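Local coordinates for pngf-ii (Elizabethkingia meningoseptica, PDB 4R4X), which probably removes N-linked glycans from glycoproteins as a peptide:N-glycosidase related to PNGase F, at residues V287-E298 against V379-V388. Numbering follows the deposited sequence.
Sequences VALTPDYLPFIE and VLPVFNTTNV
Leu380 crosses Leu289 at about a right angle, Leu380 CD2 lying 3.9 Å from Leu289 CD1, and begins an apolar patch that the next residue extends. The Pro381 ring lies among Leu294, Pro295 and Ile297, with its CB 3.7 Å from Ile297 CG1. Val382 O accepts from Leu289 N (3.0 Å) and Asn384 N donates to Val287 O (2.8 Å), which makes Phe383 and Ala288 a non-hydrogen-bonded antiparallel pair. Asn384 turns inward with CG anti to its backbone N (chi1 -165°). Its ND2 gives Phe296 O a nearly straight bond (3.0 Å) from above the carbonyl plane. The same ND2 stands 3.2 Å over one face of the Phe296 ring, toward the rim. A water donating to Phe296 O and Phe383 O adds a second link. Asn384 OD1 accepts from Thr386 N, fixing the other end of the amide. Thr386 OG1 donates to Glu298 OE2 (2.9 Å), whose partner oxygen OE1 is held by Arg301 and Ser531. Finally, Val388 CG2 reaches Phe296 CZ. The contact joins strand 378-384, outermost within this chain of a PNGase F-like antiparallel sheet, to the Ala288 loop by an isolated bridge and to strand 297-303 of that sheet; a classic beta bulge pairs it with 527-537, and an Asx turn follows at its end.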
ATOM      1  N   VAL A 287       5.093 -21.506 -18.788  1.00 14.98           N
ATOM      2  CA  VAL A 287       5.593 -21.512 -17.414  1.00 15.27           C
ATOM      3  C   VAL A 287       7.050 -21.101 -17.280  1.00 15.41           C
ATOM      4  O   VAL A 287       7.511 -20.864 -16.157  1.00 14.17           O
ATOM      5  CB  VAL A 287       5.390 -22.873 -16.717  1.00 15.08           C
ATOM      6  CG1 VAL A 287       3.924 -23.212 -16.709  1.00 14.68           C
ATOM      7  CG2 VAL A 287       6.220 -23.984 -17.360  1.00 15.48           C
ATOM      8  N   ALA A 288       7.758 -21.015 -18.407  1.00 14.89           N
ATOM      9  CA  ALA A 288       9.182 -20.708 -18.403  1.00 15.79           C
ATOM     10  C   ALA A 288       9.565 -19.672 -19.453  1.00 16.22           C
ATOM     11  O   ALA A 288       9.001 -19.638 -20.547  1.00 16.17           O
ATOM     12  CB  ALA A 288       9.995 -21.982 -18.631  1.00 16.22           C
ATOM     13  N   LEU A 289      10.540 -18.831 -19.114  1.00 15.71           N
ATOM     14  CA  LEU A 289      11.073 -17.881 -20.057  1.00 17.47           C
ATOM     15  C   LEU A 289      11.678 -18.659 -21.237  1.00 17.51           C
ATOM     16  O   LEU A 289      12.226 -19.745 -21.046  1.00 16.05           O
ATOM     17  CB  LEU A 289      12.124 -17.008 -19.360  1.00 18.50           C
ATOM     18  CG  LEU A 289      13.162 -16.189 -20.112  1.00 19.03           C
ATOM     19  CD1 LEU A 289      13.771 -15.204 -19.128  1.00 19.80           C
ATOM     20  CD2 LEU A 289      14.234 -17.063 -20.732  1.00 20.61           C
ATOM     21  N   THR A 290      11.494 -18.134 -22.446  1.00 17.77           N
ATOM     22  CA  THR A 290      12.228 -18.626 -23.617  1.00 18.59           C
ATOM     23  C   THR A 290      12.795 -17.384 -24.346  1.00 18.88           C
ATOM     24  O   THR A 290      12.490 -16.255 -23.987  1.00 18.18           O
ATOM     25  CB  THR A 290      11.336 -19.447 -24.569  1.00 18.99           C
ATOM     26  OG1 THR A 290      10.553 -18.561 -25.353  1.00 18.61           O
ATOM     27  CG2 THR A 290      10.414 -20.416 -23.844  1.00 19.35           C
ATOM     28  N   PRO A 291      13.601 -17.590 -25.392  1.00 20.08           N
ATOM     29  CA  PRO A 291      14.089 -16.432 -26.127  1.00 20.44           C
ATOM     30  C   PRO A 291      12.981 -15.523 -26.665  1.00 19.43           C
ATOM     31  O   PRO A 291      13.216 -14.340 -26.863  1.00 18.24           O
ATOM     32  CB  PRO A 291      14.892 -17.071 -27.278  1.00 20.98           C
ATOM     33  CG  PRO A 291      15.352 -18.377 -26.728  1.00 20.62           C
ATOM     34  CD  PRO A 291      14.165 -18.851 -25.918  1.00 20.59           C
ATOM     35  N   ASP A 292      11.790 -16.082 -26.883  1.00 18.91           N
ATOM     36  CA  ASP A 292      10.667 -15.362 -27.473  1.00 20.12           C
ATOM     37  C   ASP A 292       9.550 -15.018 -26.479  1.00 18.29           C
ATOM     38  O   ASP A 292       8.543 -14.423 -26.871  1.00 17.29           O
ATOM     39  CB  ASP A 292      10.062 -16.212 -28.601  1.00 22.56           C
ATOM     40  CG  ASP A 292      11.132 -16.839 -29.489  1.00 25.99           C
ATOM     41  OD1 ASP A 292      11.836 -16.065 -30.152  1.00 28.37           O
ATOM     42  OD2 ASP A 292      11.297 -18.083 -29.476  1.00 29.04           O
ATOM     43  N   TYR A 293       9.726 -15.363 -25.199  1.00 16.61           N
ATOM     44  CA  TYR A 293       8.599 -15.312 -24.264  1.00 15.11           C
ATOM     45  C   TYR A 293       9.065 -15.064 -22.837  1.00 14.62           C
ATOM     46  O   TYR A 293      10.085 -15.616 -22.399  1.00 14.27           O
ATOM     47  CB  TYR A 293       7.816 -16.637 -24.345  1.00 14.97           C
ATOM     48  CG  TYR A 293       6.740 -16.814 -23.295  1.00 14.63           C
ATOM     49  CD1 TYR A 293       5.500 -16.236 -23.448  1.00 14.34           C
ATOM     50  CD2 TYR A 293       6.990 -17.546 -22.130  1.00 14.67           C
ATOM     51  CE1 TYR A 293       4.528 -16.369 -22.473  1.00 14.23           C
ATOM     52  CE2 TYR A 293       6.024 -17.705 -21.161  1.00 14.10           C
ATOM     53  CZ  TYR A 293       4.793 -17.112 -21.344  1.00 14.05           C
ATOM     54  OH  TYR A 293       3.817 -17.258 -20.412  1.00 13.98           O
ATOM     55  N   LEU A 294       8.291 -14.231 -22.132  1.00 14.33           N
ATOM     56  CA  LEU A 294       8.384 -14.072 -20.686  1.00 14.80           C
ATOM     57  C   LEU A 294       7.077 -14.502 -20.008  1.00 14.60           C
ATOM     58  O   LEU A 294       5.986 -14.185 -20.494  1.00 13.91           O
ATOM     59  CB  LEU A 294       8.636 -12.620 -20.320  1.00 14.67           C
ATOM     60  CG  LEU A 294       9.968 -12.056 -20.783  1.00 15.60           C
ATOM     61  CD1 LEU A 294       9.993 -10.575 -20.479  1.00 15.78           C
ATOM     62  CD2 LEU A 294      11.158 -12.785 -20.186  1.00 15.68           C
ATOM     63  N   PRO A 295       7.186 -15.211 -18.873  1.00 14.61           N
ATOM     64  CA  PRO A 295       5.998 -15.593 -18.113  1.00 14.26           C
ATOM     65  C   PRO A 295       5.471 -14.392 -17.338  1.00 13.72           C
ATOM     66  O   PRO A 295       6.191 -13.413 -17.191  1.00 13.85           O
ATOM     67  CB  PRO A 295       6.525 -16.687 -17.167  1.00 14.69           C
ATOM     68  CG  PRO A 295       7.974 -16.375 -16.990  1.00 15.10           C
ATOM     69  CD  PRO A 295       8.432 -15.688 -18.241  1.00 14.87           C
ATOM     70  N   PHE A 296       4.233 -14.440 -16.847  1.00 13.40           N
ATOM     71  CA  PHE A 296       3.722 -13.299 -16.095  1.00 12.78           C
ATOM     72  C   PHE A 296       4.383 -13.187 -14.705  1.00 13.55           C
ATOM     73  O   PHE A 296       5.005 -14.147 -14.212  1.00 13.67           O
ATOM     74  CB  PHE A 296       2.187 -13.293 -16.021  1.00 13.39           C
ATOM     75  CG  PHE A 296       1.589 -14.294 -15.086  1.00 13.13           C
ATOM     76  CD1 PHE A 296       1.337 -13.959 -13.760  1.00 14.46           C
ATOM     77  CD2 PHE A 296       1.236 -15.564 -15.526  1.00 13.62           C
ATOM     78  CE1 PHE A 296       0.765 -14.873 -12.892  1.00 14.16           C
ATOM     79  CE2 PHE A 296       0.643 -16.484 -14.669  1.00 13.55           C
ATOM     80  CZ  PHE A 296       0.403 -16.137 -13.342  1.00 13.99           C
ATOM     81  N   ILE A 297       4.289 -11.991 -14.127  1.00 13.01           N
ATOM     82  CA  ILE A 297       4.804 -11.703 -12.787  1.00 13.62           C
ATOM     83  C   ILE A 297       3.635 -11.586 -11.821  1.00 13.94           C
ATOM     84  O   ILE A 297       2.675 -10.805 -12.065  1.00 13.54           O
ATOM     85  CB  ILE A 297       5.630 -10.424 -12.801  1.00 13.75           C
ATOM     86  CG1 ILE A 297       6.934 -10.703 -13.564  1.00 13.99           C
ATOM     87  CG2 ILE A 297       5.952  -9.878 -11.395  1.00 14.01           C
ATOM     88  CD1 ILE A 297       7.764  -9.481 -13.763  1.00 15.09           C
ATOM     89  N   GLU A 298       3.737 -12.336 -10.725  1.00 13.52           N
ATOM     90  CA  GLU A 298       2.793 -12.225  -9.597  1.00 13.92           C
ATOM     91  C   GLU A 298       3.163 -11.055  -8.697  1.00 13.16           C
ATOM     92  O   GLU A 298       4.200 -11.092  -8.007  1.00 12.91           O
ATOM     93  CB  GLU A 298       2.820 -13.498  -8.745  1.00 15.07           C
ATOM     94  CG  GLU A 298       2.513 -14.733  -9.506  1.00 16.79           C
ATOM     95  CD  GLU A 298       2.566 -15.988  -8.663  1.00 18.33           C
ATOM     96  OE1 GLU A 298       3.544 -16.182  -7.906  1.00 19.73           O
ATOM     97  OE2 GLU A 298       1.624 -16.793  -8.772  1.00 21.34           O
ATOM     98  N   VAL A 379      15.120  -6.571 -13.217  1.00 14.38           N
ATOM     99  CA  VAL A 379      14.055  -7.549 -12.964  1.00 14.21           C
ATOM    100  C   VAL A 379      13.869  -8.405 -14.213  1.00 14.58           C
ATOM    101  O   VAL A 379      13.693  -7.867 -15.298  1.00 15.81           O
ATOM    102  CB  VAL A 379      12.713  -6.838 -12.660  1.00 14.15           C
ATOM    103  CG1 VAL A 379      11.586  -7.835 -12.522  1.00 13.93           C
ATOM    104  CG2 VAL A 379      12.828  -6.003 -11.392  1.00 14.05           C
ATOM    105  N   LEU A 380      13.952  -9.731 -14.061  1.00 14.46           N
ATOM    106  CA  LEU A 380      13.713 -10.688 -15.146  1.00 14.49           C
ATOM    107  C   LEU A 380      12.850 -11.839 -14.646  1.00 14.44           C
ATOM    108  O   LEU A 380      13.302 -12.621 -13.798  1.00 13.17           O
ATOM    109  CB  LEU A 380      15.023 -11.289 -15.644  1.00 15.04           C
ATOM    110  CG  LEU A 380      14.903 -12.234 -16.847  1.00 15.24           C
ATOM    111  CD1 LEU A 380      14.414 -11.489 -18.063  1.00 16.35           C
ATOM    112  CD2 LEU A 380      16.229 -12.908 -17.159  1.00 15.15           C
ATOM    113  N   PRO A 381      11.612 -11.959 -15.165  1.00 14.92           N
ATOM    114  CA  PRO A 381      10.750 -13.090 -14.816  1.00 14.75           C
ATOM    115  C   PRO A 381      11.265 -14.363 -15.486  1.00 15.33           C
ATOM    116  O   PRO A 381      11.396 -14.379 -16.703  1.00 15.17           O
ATOM    117  CB  PRO A 381       9.394 -12.709 -15.407  1.00 14.95           C
ATOM    118  CG  PRO A 381       9.701 -11.761 -16.521  1.00 15.13           C
ATOM    119  CD  PRO A 381      10.964 -11.024 -16.105  1.00 14.80           C
ATOM    120  N   VAL A 382      11.571 -15.396 -14.706  1.00 14.71           N
ATOM    121  CA  VAL A 382      12.208 -16.602 -15.241  1.00 15.10           C
ATOM    122  C   VAL A 382      11.259 -17.789 -15.314  1.00 14.02           C
ATOM    123  O   VAL A 382      11.314 -18.556 -16.259  1.00 13.93           O
ATOM    124  CB  VAL A 382      13.512 -16.955 -14.495  1.00 16.41           C
ATOM    125  CG1 VAL A 382      14.589 -15.925 -14.808  1.00 16.94           C
ATOM    126  CG2 VAL A 382      13.314 -17.022 -13.004  1.00 17.40           C
ATOM    127  N   PHE A 383      10.351 -17.919 -14.344  1.00 13.40           N
ATOM    128  CA  PHE A 383       9.329 -18.945 -14.425  1.00 12.64           C
ATOM    129  C   PHE A 383       8.095 -18.553 -13.640  1.00 12.66           C
ATOM    130  O   PHE A 383       8.140 -17.705 -12.741  1.00 12.94           O
ATOM    131  CB  PHE A 383       9.833 -20.315 -13.949  1.00 12.81           C
ATOM    132  CG  PHE A 383      10.343 -20.336 -12.537  1.00 12.73           C
ATOM    133  CD1 PHE A 383       9.505 -20.623 -11.487  1.00 13.26           C
ATOM    134  CD2 PHE A 383      11.696 -20.157 -12.278  1.00 13.40           C
ATOM    135  CE1 PHE A 383       9.980 -20.641 -10.186  1.00 13.21           C
ATOM    136  CE2 PHE A 383      12.192 -20.198 -10.983  1.00 13.35           C
ATOM    137  CZ  PHE A 383      11.325 -20.432  -9.937  1.00 13.92           C
ATOM    138  N   ASN A 384       6.991 -19.186 -14.006  1.00 13.10           N
ATOM    139  CA  ASN A 384       5.735 -19.070 -13.275  1.00 13.50           C
ATOM    140  C   ASN A 384       4.862 -20.257 -13.634  1.00 13.32           C
ATOM    141  O   ASN A 384       4.381 -20.350 -14.771  1.00 13.26           O
ATOM    142  CB  ASN A 384       5.026 -17.775 -13.629  1.00 13.84           C
ATOM    143  CG  ASN A 384       3.923 -17.433 -12.643  1.00 14.80           C
ATOM    144  OD1 ASN A 384       3.339 -18.306 -11.990  1.00 13.80           O
ATOM    145  ND2 ASN A 384       3.652 -16.143 -12.509  1.00 16.19           N
ATOM    146  N   THR A 385       4.693 -21.174 -12.685  1.00 12.84           N
ATOM    147  CA  THR A 385       3.878 -22.346 -12.906  1.00 13.17           C
ATOM    148  C   THR A 385       2.422 -22.143 -12.551  1.00 13.10           C
ATOM    149  O   THR A 385       1.613 -22.989 -12.866  1.00 13.71           O
ATOM    150  CB  THR A 385       4.378 -23.581 -12.131  1.00 12.95           C
ATOM    151  OG1 THR A 385       4.140 -23.418 -10.722  1.00 12.77           O
ATOM    152  CG2 THR A 385       5.885 -23.816 -12.400  1.00 13.71           C
ATOM    153  N   THR A 386       2.092 -21.036 -11.899  1.00 12.96           N
ATOM    154  CA  THR A 386       0.724 -20.795 -11.457  1.00 13.02           C
ATOM    155  C   THR A 386      -0.240 -20.682 -12.647  1.00 13.79           C
ATOM    156  O   THR A 386      -0.092 -19.788 -13.493  1.00 13.29           O
ATOM    157  CB  THR A 386       0.637 -19.519 -10.604  1.00 12.98           C
ATOM    158  OG1 THR A 386       1.559 -19.591  -9.501  1.00 12.54           O
ATOM    159  CG2 THR A 386      -0.793 -19.318 -10.064  1.00 13.32           C
ATOM    160  N   ASN A 387      -1.251 -21.542 -12.696  1.00 13.97           N
ATOM    161  CA  ASN A 387      -2.131 -21.538 -13.866  1.00 14.63           C
ATOM    162  C   ASN A 387      -3.344 -20.615 -13.688  1.00 15.21           C
ATOM    163  O   ASN A 387      -4.494 -21.029 -13.397  1.00 14.89           O
ATOM    164  CB  ASN A 387      -2.477 -22.947 -14.339  1.00 15.39           C
ATOM    165  CG  ASN A 387      -3.227 -23.754 -13.307  1.00 16.30           C
ATOM    166  OD1 ASN A 387      -2.990 -23.629 -12.098  1.00 16.61           O
ATOM    167  ND2 ASN A 387      -4.146 -24.590 -13.781  1.00 15.96           N
ATOM    168  N   VAL A 388      -3.046 -19.334 -13.863  1.00 15.29           N
ATOM    169  CA  VAL A 388      -4.043 -18.288 -13.853  1.00 15.09           C
ATOM    170  C   VAL A 388      -5.060 -18.570 -14.938  1.00 14.79           C
ATOM    171  O   VAL A 388      -6.231 -18.207 -14.782  1.00 14.75           O
ATOM    172  CB  VAL A 388      -3.377 -16.911 -14.008  1.00 15.19           C
ATOM    173  CG1 VAL A 388      -4.288 -15.870 -14.652  1.00 15.64           C
ATOM    174  CG2 VAL A 388      -2.877 -16.431 -12.640  1.00 15.45           C
TER
HETATM  175  O   HOH W   1       7.332 -14.694 -12.719  1.00 14.35           O